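PDB 5ZQH: PadR family transcriptional regulator from Streptococcus pneumoniae, which probably binds DNA as a dimeric winged helix-turn-helix transcription factor of the PadR family and regulates gene expression, perhaps in connection with antibiotic resistance. Local coordinates for residues Cys12-Ile17 with Phe73-Glu78. Numbering follows the deposited sequence.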
# COMPACT_ATOMS: atom_id res chain seq x y z
N CYS A 12 -9.15 3.51 -3.21
CA CYS A 12 -9.67 4.40 -4.27
C CYS A 12 -10.98 3.92 -4.89
O CYS A 12 -11.91 4.71 -5.03
CB CYS A 12 -8.61 4.67 -5.35
SG CYS A 12 -7.22 5.68 -4.77
N VAL A 13 -11.06 2.63 -5.24
CA VAL A 13 -12.31 1.99 -5.75
C VAL A 13 -13.46 2.09 -4.74
O VAL A 13 -14.58 2.45 -5.09
CB VAL A 13 -12.07 0.54 -6.26
CG1 VAL A 13 -13.35 -0.28 -6.36
CG2 VAL A 13 -11.37 0.55 -7.61
N LEU A 14 -13.15 1.77 -3.48
CA LEU A 14 -14.08 1.91 -2.36
C LEU A 14 -14.60 3.35 -2.16
O LEU A 14 -15.80 3.55 -1.98
CB LEU A 14 -13.42 1.39 -1.07
CG LEU A 14 -13.92 0.16 -0.28
CD1 LEU A 14 -14.83 -0.79 -1.05
CD2 LEU A 14 -12.73 -0.57 0.33
N ASP A 15 -13.69 4.33 -2.23
CA ASP A 15 -14.03 5.75 -2.12
C ASP A 15 -14.94 6.23 -3.25
O ASP A 15 -15.93 6.91 -3.00
CB ASP A 15 -12.76 6.62 -2.03
CG ASP A 15 -13.05 8.06 -1.60
OD1 ASP A 15 -13.54 8.27 -0.47
OD2 ASP A 15 -12.77 8.98 -2.40
N MET A 16 -14.59 5.85 -4.49
CA MET A 16 -15.37 6.19 -5.69
C MET A 16 -16.81 5.68 -5.64
O MET A 16 -17.73 6.40 -6.02
CB MET A 16 -14.67 5.70 -6.95
CG MET A 16 -13.48 6.53 -7.37
SD MET A 16 -12.60 5.79 -8.74
CE MET A 16 -11.29 6.99 -8.98
N ILE A 17 -16.97 4.45 -5.15
CA ILE A 17 -18.28 3.80 -4.94
C ILE A 17 -19.08 4.53 -3.84
O ILE A 17 -20.31 4.62 -3.92
CB ILE A 17 -18.10 2.29 -4.65
CG1 ILE A 17 -17.75 1.54 -5.94
CG2 ILE A 17 -19.34 1.66 -4.03
CD1 ILE A 17 -17.01 0.23 -5.72
N PHE A 73 -22.69 -0.72 -8.27
CA PHE A 73 -22.08 -1.02 -6.98
C PHE A 73 -22.24 0.16 -6.01
O PHE A 73 -21.95 1.30 -6.36
CB PHE A 73 -20.61 -1.40 -7.13
CG PHE A 73 -20.38 -2.62 -7.98
CD1 PHE A 73 -20.64 -3.91 -7.47
CD2 PHE A 73 -19.91 -2.50 -9.29
CE1 PHE A 73 -20.43 -5.03 -8.26
CE2 PHE A 73 -19.70 -3.63 -10.08
CZ PHE A 73 -19.96 -4.90 -9.56
N SER A 74 -22.72 -0.15 -4.81
CA SER A 74 -22.83 0.81 -3.70
C SER A 74 -22.26 0.20 -2.42
O SER A 74 -22.23 -1.03 -2.27
CB SER A 74 -24.29 1.21 -3.49
OG SER A 74 -25.09 0.06 -3.26
N LEU A 75 -21.80 1.05 -1.50
CA LEU A 75 -21.18 0.59 -0.25
C LEU A 75 -22.17 -0.05 0.73
O LEU A 75 -23.28 0.44 0.93
CB LEU A 75 -20.42 1.73 0.43
CG LEU A 75 -19.11 2.28 -0.15
CD1 LEU A 75 -18.62 3.40 0.75
CD2 LEU A 75 -18.03 1.22 -0.30
N MET A 76 -21.73 -1.16 1.33
CA MET A 76 -22.41 -1.80 2.45
C MET A 76 -21.94 -1.09 3.72
O MET A 76 -21.12 -0.17 3.65
CB MET A 76 -22.03 -3.28 2.51
CG MET A 76 -23.18 -4.27 2.65
SD MET A 76 -23.31 -5.29 1.17
CE MET A 76 -24.25 -6.69 1.78
N LYS A 77 -22.45 -1.52 4.88
CA LYS A 77 -22.04 -0.97 6.17
C LYS A 77 -20.54 -1.17 6.43
O LYS A 77 -19.85 -0.23 6.85
CB LYS A 77 -22.88 -1.55 7.32
N GLU A 78 -20.04 -2.37 6.14
CA GLU A 78 -18.62 -2.69 6.26
C GLU A 78 -17.72 -1.89 5.31
O GLU A 78 -16.62 -1.49 5.71
CB GLU A 78 -18.39 -4.19 6.08
CG GLU A 78 -18.01 -4.89 7.38
CD GLU A 78 -16.50 -5.06 7.52
OE1 GLU A 78 -15.98 -6.02 6.90
OE2 GLU A 78 -15.85 -4.27 8.24
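Ile17 dominates the helix side of this contact, laying its CG2 methyl against the backbone of the strand end. That methyl lies 3.5 Å from Phe73 O and also touches Ser74 CA and Leu75 N, so it rests on main chain as much as on side chains. The rotamer accounts for it: with CG1 anti to the carbonyl carbon (chi1 -74°), CG2 stands anti to the backbone N. CG1 carries CD1 to 4.2 Å from Phe73 CB. The ring of Phe73 turns off past Ile17, which meets the root of that side chain. Leu75 is the main contributor from the strand. Its CG packs 3.9 Å from Ile17 CG2, and its CD2 methyl sits 3.6 Å from Leu14 O and 3.9 Å from Leu14 CD1, the two leucines lying nearly perpendicular. The contact is van der Waals packing of methyls on side chains and on backbone carbonyl and amide atoms; the axes of helix segment 12-17 and strand segment 73-75 run nearly perpendicular (93°) and come within 8.0 Å. Further out, backbone hydrogen bonds of Phe73 with Arg22 and of Ser74 with Arg58 fix the strand between its two antiparallel neighbours. Ile57 lies against Leu14, Phe73 and Leu75. The contact thus joins helix 3-19 to the wing sheet of the winged helix-turn-helix fold, with helix 24-34 touching Ile17 through Leu27, helix 45-53 covering Leu14 and Phe73, and helix 77-101 starting just past the strand.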